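Local structure of poly A polymerase (Aquifex aeolicus, 4WBY) at residues 124-129 with 136-141; 27-32 with 46-51; 247-252 with 275-280. The protein adds the terminal adenosine to the 3' CC end of tRNA, using ATP and magnesium, the chain here being its nucleotidyltransferase portion with the head domain. All coordinates share one frame; numbering follows the deposited sequence. Where two conformers were deposited one is given.

Contact 1 of 3, residues 124-129 with 136-141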
loop_
_atom_site.group_PDB
_atom_site.type_symbol
_atom_site.label_atom_id
_atom_site.label_comp_id
_atom_site.label_asym_id
_atom_site.label_seq_id
_atom_site.Cartn_x
_atom_site.Cartn_y
_atom_site.Cartn_z
ATOM N N ALA A 124 -3.587 18.527 2.963
ATOM C CA ALA A 124 -4.572 19.542 2.629
ATOM C C ALA A 124 -3.920 20.839 2.163
ATOM O O ALA A 124 -4.503 21.910 2.288
ATOM C CB ALA A 124 -5.480 19.803 3.823
ATOM N N MET A 125 -2.720 20.740 1.606
ATOM C CA MET A 125 -2.037 21.907 1.053
ATOM C C MET A 125 -2.113 21.954 -0.462
ATOM O O MET A 125 -2.446 20.961 -1.115
ATOM C CB MET A 125 -0.579 21.932 1.503
ATOM C CG MET A 125 -0.466 22.153 3.011
ATOM S SD MET A 125 1.221 22.131 3.642
ATOM C CE MET A 125 1.561 20.379 3.597
ATOM N N ALA A 126 -1.802 23.119 -1.015
ATOM C CA ALA A 126 -1.811 23.310 -2.459
ATOM C C ALA A 126 -0.617 24.151 -2.889
ATOM O O ALA A 126 -0.026 24.873 -2.081
ATOM C CB ALA A 126 -3.106 23.973 -2.902
ATOM N N ILE A 127 -0.262 24.041 -4.164
ATOM C CA ILE A 127 0.721 24.923 -4.770
ATOM C C ILE A 127 0.051 25.662 -5.911
ATOM O O ILE A 127 -0.470 25.036 -6.838
ATOM C CB ILE A 127 1.947 24.149 -5.306
ATOM C CG1 ILE A 127 2.623 23.375 -4.172
ATOM C CG2 ILE A 127 2.938 25.110 -5.968
ATOM C CD1 ILE A 127 3.567 22.280 -4.646
ATOM N N SER A 128 0.055 26.990 -5.858
ATOM C CA SER A 128 -0.493 27.756 -6.970
ATOM C C SER A 128 0.369 27.597 -8.217
ATOM O O SER A 128 1.587 27.719 -8.148
ATOM C CB SER A 128 -0.587 29.240 -6.621
ATOM O OG SER A 128 -1.040 29.957 -7.758
ATOM N N VAL A 129 -0.259 27.347 -9.363
ATOM C CA VAL A 129 0.478 27.410 -10.613
ATOM C C VAL A 129 -0.017 28.602 -11.424
ATOM O O VAL A 129 0.233 28.713 -12.623
ATOM C CB VAL A 129 0.374 26.091 -11.415
ATOM C CG1 VAL A 129 1.003 24.955 -10.598
ATOM C CG2 VAL A 129 -1.073 25.776 -11.816
ATOM N N THR A 136 3.467 29.518 -5.008
ATOM C CA THR A 136 3.043 29.808 -3.637
ATOM C C THR A 136 2.468 28.565 -2.962
ATOM O O THR A 136 1.590 27.897 -3.512
ATOM C CB THR A 136 2.001 30.935 -3.595
ATOM O OG1 THR A 136 2.583 32.129 -4.123
ATOM C CG2 THR A 136 1.534 31.195 -2.180
ATOM N N LEU A 137 2.970 28.266 -1.765
ATOM C CA LEU A 137 2.430 27.185 -0.955
ATOM C C LEU A 137 1.219 27.707 -0.207
ATOM O O LEU A 137 1.325 28.626 0.605
ATOM C CB LEU A 137 3.474 26.641 0.017
ATOM C CG LEU A 137 3.019 25.500 0.933
ATOM C CD1 LEU A 137 2.697 24.241 0.147
ATOM C CD2 LEU A 137 4.110 25.222 1.949
ATOM N N ILE A 138 0.063 27.136 -0.518
ATOM C CA ILE A 138 -1.194 27.516 0.105
ATOM C C ILE A 138 -1.462 26.531 1.226
ATOM O O ILE A 138 -1.695 25.346 0.993
ATOM C CB ILE A 138 -2.340 27.527 -0.915
ATOM C CG1 ILE A 138 -2.026 28.538 -2.027
ATOM C CG2 ILE A 138 -3.666 27.847 -0.240
ATOM C CD1 ILE A 138 -2.876 28.378 -3.243
ATOM N N ASP A 139 -1.398 27.032 2.448
ATOM C CA ASP A 139 -1.460 26.199 3.636
ATOM C C ASP A 139 -2.366 26.874 4.651
ATOM O O ASP A 139 -1.915 27.707 5.444
ATOM C CB ASP A 139 -0.052 25.977 4.190
ATOM C CG ASP A 139 -0.033 25.136 5.437
ATOM O OD1 ASP A 139 -1.049 24.480 5.758
ATOM O OD2 ASP A 139 1.026 25.144 6.089
ATOM N N TYR A 140 -3.654 26.544 4.579
ATOM C CA TYR A 140 -4.659 27.153 5.442
ATOM C C TYR A 140 -4.742 26.546 6.830
ATOM O O TYR A 140 -5.267 27.179 7.743
ATOM C CB TYR A 140 -6.052 27.045 4.814
ATOM C CG TYR A 140 -6.246 27.794 3.518
ATOM C CD1 TYR A 140 -6.170 29.182 3.474
ATOM C CD2 TYR A 140 -6.547 27.117 2.345
ATOM C CE1 TYR A 140 -6.361 29.871 2.292
ATOM C CE2 TYR A 140 -6.743 27.800 1.154
ATOM C CZ TYR A 140 -6.646 29.175 1.135
ATOM O OH TYR A 140 -6.841 29.858 -0.042
ATOM N N PHE A 141 -4.251 25.318 6.980
ATOM C CA PHE A 141 -4.616 24.508 8.138
ATOM C C PHE A 141 -3.440 23.990 8.948
ATOM O O PHE A 141 -3.600 23.099 9.775
ATOM C CB PHE A 141 -5.485 23.340 7.683
ATOM C CG PHE A 141 -6.575 23.749 6.741
ATOM C CD1 PHE A 141 -7.596 24.580 7.172
ATOM C CD2 PHE A 141 -6.572 23.323 5.424
ATOM C CE1 PHE A 141 -8.603 24.972 6.304
ATOM C CE2 PHE A 141 -7.576 23.710 4.550
ATOM C CZ PHE A 141 -8.590 24.536 4.988
HETATM O O HOH W 1 -4.133 24.704 2.424
#
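A126 and I138 form an antiparallel hydrogen-bonded pair: A126 N gives to I138 O at 3.0 Å, and I138 N returns a bond to A126 O at 2.8 Å. Two residues on, past the non-hydrogen-bonded pair I127-L137, S128 N gives to T136 O (2.9 Å). The methyl of A126 meets I138 CB at 4.1 Å, small enough to sit between I138 and V30 of the next strand. I127 and L137 turn to the other face, where V34, an ATP-binding residue, touches both. Beyond the paired strands M125 runs alongside D139, their side chains pointing the same way, with M125 SD 3.7 Å from D139 CG and M125 CG 3.6 Å from D139 OD1. It is the anti setting of D139 CG to its backbone N (chi1 179°) that lays the carboxylate beside the methionine. There OD1 accepts from G143 N and OD2 from L144 N, at the start of helix 143-149, which fixes the carboxylate. Where the strands part, a water donates to A124 O (2.8 Å) and to I138 O and accepts from Y140 N, so I138 O is served by both A126 N and the water. F141 sets CD2 against A124 CB at 4.0 Å; Y140 CB lies over the centre of one face of its ring, and L115 and I116 of helix 111-116 also touch the F141 side chain. At the turn, D133 binds both S128 OG, through its carboxylate, and T136 OG1, through its carbonyl. The whole is a beta hairpin, whose strand 137-138 is the outermost on its side of the head-domain sheet of the nucleotidyltransferase fold.

Contact 2 of 3, residues 27-32 with 46-51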
loop_
_atom_site.group_PDB
_atom_site.type_symbol
_atom_site.label_atom_id
_atom_site.label_comp_id
_atom_site.label_asym_id
_atom_site.label_seq_id
_atom_site.Cartn_x
_atom_site.Cartn_y
_atom_site.Cartn_z
ATOM N N ALA A 27 -5.873 27.446 -11.091
ATOM C CA ALA A 27 -5.493 26.049 -10.933
ATOM C C ALA A 27 -4.376 25.889 -9.916
ATOM O O ALA A 27 -3.532 26.785 -9.748
ATOM C CB ALA A 27 -5.067 25.452 -12.276
ATOM N N TYR A 28 -4.354 24.724 -9.278
ATOM C CA TYR A 28 -3.455 24.437 -8.165
ATOM C C TYR A 28 -3.047 22.976 -8.170
ATOM O O TYR A 28 -3.859 22.110 -8.455
ATOM C CB TYR A 28 -4.130 24.750 -6.819
ATOM C CG TYR A 28 -4.823 26.085 -6.764
ATOM C CD1 TYR A 28 -4.181 27.206 -6.243
ATOM C CD2 TYR A 28 -6.117 26.232 -7.247
ATOM C CE1 TYR A 28 -4.819 28.436 -6.206
ATOM C CE2 TYR A 28 -6.758 27.441 -7.208
ATOM C CZ TYR A 28 -6.117 28.537 -6.680
ATOM O OH TYR A 28 -6.788 29.735 -6.654
ATOM N N ILE A 29 -1.793 22.696 -7.840
ATOM C CA ILE A 29 -1.393 21.328 -7.515
ATOM C C ILE A 29 -1.857 21.081 -6.084
ATOM O O ILE A 29 -1.714 21.963 -5.243
ATOM C CB ILE A 29 0.124 21.130 -7.642
ATOM C CG1 ILE A 29 0.567 21.396 -9.075
ATOM C CG2 ILE A 29 0.524 19.721 -7.217
ATOM C CD1 ILE A 29 2.067 21.558 -9.225
ATOM N N VAL A 30 -2.445 19.916 -5.801
ATOM C CA VAL A 30 -3.070 19.703 -4.486
ATOM C C VAL A 30 -2.777 18.349 -3.844
ATOM O O VAL A 30 -2.541 17.358 -4.531
ATOM C CB VAL A 30 -4.607 19.818 -4.544
ATOM C CG1 VAL A 30 -5.040 21.183 -5.058
ATOM C CG2 VAL A 30 -5.186 18.695 -5.390
ATOM N N GLY A 31 -2.787 18.335 -2.511
ATOM C CA GLY A 31 -2.980 17.122 -1.742
ATOM C C GLY A 31 -1.739 16.314 -1.453
ATOM O O GLY A 31 -0.687 16.866 -1.130
ATOM N N GLY A 32 -1.865 14.999 -1.588
ATOM C CA GLY A 32 -0.758 14.092 -1.327
ATOM C C GLY A 32 0.458 14.406 -2.183
ATOM O O GLY A 32 1.591 14.218 -1.755
ATOM N N VAL A 46 0.571 13.765 -10.843
ATOM C CA VAL A 46 0.264 15.101 -10.367
ATOM C C VAL A 46 -1.231 15.364 -10.410
ATOM O O VAL A 46 -1.876 15.163 -11.448
ATOM C CB VAL A 46 0.997 16.172 -11.203
ATOM C CG1 VAL A 46 0.833 17.565 -10.591
ATOM C CG2 VAL A 46 2.472 15.824 -11.339
ATOM N N ASP A 47 -1.767 15.815 -9.275
ATOM C CA ASP A 47 -3.186 16.127 -9.139
ATOM C C ASP A 47 -3.397 17.630 -9.094
ATOM O O ASP A 47 -2.738 18.332 -8.319
ATOM C CB ASP A 47 -3.767 15.487 -7.876
ATOM C CG ASP A 47 -3.615 13.983 -7.860
ATOM O OD1 ASP A 47 -3.599 13.369 -8.950
ATOM O OD2 ASP A 47 -3.514 13.415 -6.746
ATOM N N PHE A 48 -4.295 18.118 -9.942
ATOM C CA PHE A 48 -4.666 19.531 -9.965
ATOM C C PHE A 48 -6.100 19.735 -9.536
ATOM O O PHE A 48 -6.969 18.919 -9.857
ATOM C CB PHE A 48 -4.519 20.133 -11.367
ATOM C CG PHE A 48 -3.114 20.240 -11.862
ATOM C CD1 PHE A 48 -2.525 19.192 -12.551
ATOM C CD2 PHE A 48 -2.396 21.420 -11.698
ATOM C CE1 PHE A 48 -1.229 19.297 -13.040
ATOM C CE2 PHE A 48 -1.102 21.529 -12.191
ATOM C CZ PHE A 48 -0.522 20.468 -12.867
ATOM N N VAL A 49 -6.357 20.850 -8.858
ATOM C CA VAL A 49 -7.717 21.306 -8.624
ATOM C C VAL A 49 -7.900 22.610 -9.380
ATOM O O VAL A 49 -7.014 23.477 -9.387
ATOM C CB VAL A 49 -8.035 21.481 -7.120
ATOM C CG1 VAL A 49 -9.293 22.334 -6.903
ATOM C CG2 VAL A 49 -8.217 20.126 -6.475
ATOM N N VAL A 50 -9.042 22.726 -10.044
ATOM C CA VAL A 50 -9.367 23.904 -10.824
ATOM C C VAL A 50 -10.573 24.585 -10.211
ATOM O O VAL A 50 -11.572 23.932 -9.921
ATOM C CB VAL A 50 -9.660 23.538 -12.295
ATOM C CG1 VAL A 50 -9.996 24.790 -13.135
ATOM C CG2 VAL A 50 -8.479 22.766 -12.891
ATOM N N GLU A 51 -10.475 25.890 -9.990
ATOM C CA GLU A 51 -11.646 26.663 -9.623
ATOM C C GLU A 51 -12.336 27.014 -10.926
ATOM O O GLU A 51 -12.006 28.012 -11.563
ATOM C CB GLU A 51 -11.268 27.908 -8.815
ATOM C CG GLU A 51 -10.823 27.584 -7.381
ATOM C CD GLU A 51 -10.235 28.779 -6.638
ATOM O OE1 GLU A 51 -9.529 29.593 -7.254
ATOM O OE2 GLU A 51 -10.482 28.909 -5.423
HETATM O O HOH W 2 -2.636 14.639 -4.519
#
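Strands 27-30 and 46-51 run antiparallel with a marked twist, their directions 143° apart, and Y28 and V49 form a hydrogen-bonded pair. Y28 N gives to V49 O at 2.9 Å, and V49 N to Y28 O at 2.8 Å. Further along, V30 N gives to D47 O (3.0 Å). Y28 and V49 face one side of the sheet, I29 and F48 the other. With CG anti to the carbonyl carbon (chi1 -47°), the Y28 ring extends along the strand pair to its far end, where OH donates to E51 OE1 at 2.8 Å. That oxygen lies in the plane of the phenol ring at its edge, whereas the hydroxyl comes to the carboxylate from above, 55° out of its plane. R26 NE also bonds the hydroxyl, and E51 OE2 accepts from L111 N, so the glutamate is held at both oxygens. A phenylalanine in place of Y28 would probably leave E51 OE1 and R26 NE without the hydroxyl they share, the carboxylate keeping its bond from L111 N at OE2. On the other face I29 lies beside F48, CG1 3.5 Å from CE2, and its CG2 meets V46 CG1 at 4.0 Å; branched and aromatic groups suit this buried surface. At the opposite end, a water oxygen lies 2.7 Å from D47 OD2 and donates to it and to V30 O. D47 and D45 are the inferred magnesium ligands, an acidic pair of the kind found in nucleotidyltransferases. G31, whose positive phi favours glycine, is the N-cap of helix 32-38, and G32 opens the ATP-binding run. Helix 7-22 covers the side of A27 and F48 through V16, F89 of strand 85-91 stacks on F48, and strand 126-128 flanks 27-30 on its other edge.

Contact 3 of 3, residues 247-252 with 275-280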
loop_
_atom_site.group_PDB
_atom_site.type_symbol
_atom_site.label_atom_id
_atom_site.label_comp_id
_atom_site.label_asym_id
_atom_site.label_seq_id
_atom_site.Cartn_x
_atom_site.Cartn_y
_atom_site.Cartn_z
ATOM N N GLN A 247 5.011 -11.791 17.492
ATOM C CA GLN A 247 6.409 -12.177 17.352
ATOM C C GLN A 247 6.681 -12.802 15.985
ATOM O O GLN A 247 7.759 -12.612 15.417
ATOM C CB GLN A 247 6.818 -13.141 18.468
ATOM C CG GLN A 247 6.819 -12.502 19.845
ATOM C CD GLN A 247 7.627 -11.217 19.888
ATOM O OE1 GLN A 247 8.685 -11.114 19.266
ATOM N NE2 GLN A 247 7.126 -10.226 20.620
ATOM N N LYS A 248 5.700 -13.527 15.451
ATOM C CA LYS A 248 5.832 -14.096 14.110
ATOM C C LYS A 248 5.962 -13.002 13.044
ATOM O O LYS A 248 6.701 -13.165 12.070
ATOM C CB LYS A 248 4.642 -14.997 13.783
ATOM C CG LYS A 248 4.646 -16.326 14.513
ATOM C CD LYS A 248 3.537 -17.220 14.004
ATOM C CE LYS A 248 3.735 -17.530 12.537
ATOM N NZ LYS A 248 5.047 -18.199 12.314
ATOM N N LEU A 249 5.250 -11.892 13.220
ATOM C CA LEU A 249 5.332 -10.782 12.265
ATOM C C LEU A 249 6.736 -10.173 12.242
ATOM O O LEU A 249 7.255 -9.838 11.174
ATOM C CB LEU A 249 4.293 -9.702 12.588
ATOM C CG LEU A 249 2.824 -10.103 12.470
ATOM C CD1 LEU A 249 1.925 -8.972 12.955
ATOM C CD2 LEU A 249 2.486 -10.455 11.034
ATOM N N TYR A 250 7.356 -10.036 13.413
ATOM C CA TYR A 250 8.719 -9.519 13.465
ATOM C C TYR A 250 9.716 -10.519 12.881
ATOM O O TYR A 250 10.668 -10.125 12.203
ATOM C CB TYR A 250 9.102 -9.141 14.903
ATOM C CG TYR A 250 8.556 -7.780 15.281
ATOM C CD1 TYR A 250 7.272 -7.644 15.780
ATOM C CD2 TYR A 250 9.311 -6.628 15.092
ATOM C CE1 TYR A 250 6.756 -6.405 16.100
ATOM C CE2 TYR A 250 8.805 -5.382 15.411
ATOM C CZ TYR A 250 7.527 -5.280 15.915
ATOM O OH TYR A 250 7.009 -4.049 16.240
ATOM N N ALA A 251 9.487 -11.808 13.120
ATOM C CA ALA A 251 10.323 -12.841 12.519
ATOM C C ALA A 251 10.184 -12.803 11.000
ATOM O O ALA A 251 11.162 -12.963 10.260
ATOM C CB ALA A 251 9.949 -14.222 13.054
ATOM N N LEU A 252 8.956 -12.574 10.543
ATOM C CA LEU A 252 8.686 -12.517 9.118
ATOM C C LEU A 252 9.412 -11.339 8.473
ATOM O O LEU A 252 9.956 -11.479 7.384
ATOM C CB LEU A 252 7.183 -12.433 8.855
ATOM C CG LEU A 252 6.772 -12.301 7.383
ATOM C CD1 LEU A 252 7.127 -13.542 6.580
ATOM C CD2 LEU A 252 5.279 -11.970 7.238
ATOM N N LEU A 275 -0.373 -10.389 6.279
ATOM C CA LEU A 275 -1.805 -10.604 6.413
ATOM C C LEU A 275 -2.123 -12.074 6.710
ATOM O O LEU A 275 -2.959 -12.374 7.560
ATOM C CB LEU A 275 -2.528 -10.148 5.150
ATOM C CG LEU A 275 -4.038 -10.034 5.308
ATOM C CD1 LEU A 275 -4.384 -8.835 6.182
ATOM C CD2 LEU A 275 -4.683 -9.921 3.938
ATOM N N LEU A 276 -1.458 -12.981 6.004
ATOM C CA LEU A 276 -1.659 -14.409 6.247
ATOM C C LEU A 276 -1.310 -14.800 7.677
ATOM O O LEU A 276 -2.031 -15.576 8.301
ATOM C CB LEU A 276 -0.826 -15.256 5.283
ATOM C CG LEU A 276 -1.253 -15.178 3.817
ATOM C CD1 LEU A 276 -0.398 -16.099 2.961
ATOM C CD2 LEU A 276 -2.727 -15.532 3.658
ATOM N N ILE A 277 -0.202 -14.277 8.197
ATOM C CA ILE A 277 0.156 -14.528 9.594
ATOM C C ILE A 277 -0.899 -13.933 10.538
ATOM O O ILE A 277 -1.312 -14.583 11.504
ATOM C CB ILE A 277 1.554 -13.959 9.935
ATOM C CG1 ILE A 277 2.651 -14.714 9.169
ATOM C CG2 ILE A 277 1.818 -14.016 11.433
ATOM C CD1 ILE A 277 2.594 -16.230 9.331
ATOM N N LEU A 278 -1.345 -12.710 10.249
ATOM C CA LEU A 278 -2.380 -12.050 11.050
ATOM C C LEU A 278 -3.663 -12.859 11.203
ATOM O O LEU A 278 -4.261 -12.887 12.273
ATOM C CB LEU A 278 -2.747 -10.704 10.429
ATOM C CG LEU A 278 -2.132 -9.411 10.920
ATOM C CD1 LEU A 278 -2.746 -8.309 10.098
ATOM C CD2 LEU A 278 -2.392 -9.207 12.403
ATOM N N ILE A 279 -4.086 -13.519 10.128
ATOM C CA ILE A 279 -5.365 -14.218 10.136
ATOM C C ILE A 279 -5.190 -15.719 10.327
ATOM O O ILE A 279 -6.123 -16.492 10.130
ATOM C CB ILE A 279 -6.164 -13.951 8.840
ATOM C CG1 ILE A 279 -5.430 -14.522 7.619
ATOM C CG2 ILE A 279 -6.437 -12.445 8.686
ATOM C CD1 ILE A 279 -6.258 -14.556 6.351
ATOM N N SER A 280 -3.993 -16.121 10.737
ATOM C CA SER A 280 -3.645 -17.534 10.806
ATOM C C SER A 280 -4.376 -18.289 11.913
ATOM O O SER A 280 -4.340 -19.509 11.933
ATOM C CB SER A 280 -2.133 -17.694 10.975
ATOM O OG SER A 280 -1.692 -17.175 12.218
#
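I277 O, at the end of helix 271-278, is gripped twice by S280: OG donates at 2.7 Å and the backbone N more loosely at 3.2 Å. A serine suits this spot because its short hydroxyl can fold back on the carbonyl three residues earlier. The side chain of I277 itself projects at helix 243-262 and does most of the touching. Its CG2, placed anti to the backbone N, touches both L249 CD2 (3.6 Å) and K248 CB (3.8 Å), the leucine sliding past it in the reverse direction. CD1 goes to the aliphatic part of K248, 3.6 Å from CE, and the two chains cross at about a right angle. This is apolar helix-to-helix packing in the all-helical part of the seahorse-shaped enzyme, away from the mixed sheet of the head domain. The bend of the lysine at chi3 (62°) brings CE back over I277 CD1, and chi4 (59°) then sets the direction of NZ. L252 CD2 approaches I277 CG1 more distantly, at 4.3 Å, and L249 CD1 meets L278 CD2 at 4.4 Å. W241 packs against both L249 and L278, while L344 touches both K248 and I277.

In the fold
Contacts 1 and 2 are neighbours in one sheet, their centres about 9 Å apart: strand 126-128 lies beside strand 26-30, with I127 N to I29 O at 2.8 Å and M125 O to G31 N at 3.0 Å as probable hydrogen bonds. Both border the active site: V34, which binds ATP, lies against L137 of contact 1, and R118, another ATP-binding residue, touches A124 of contact 1 and V49 of contact 2. Contact 3 lies across the chain's centre, its own centre about 40 Å from that of contact 1 and about 39 Å from that of contact 2; the side chain of L168, an ATP-binding residue, is about 11 Å from that of L278.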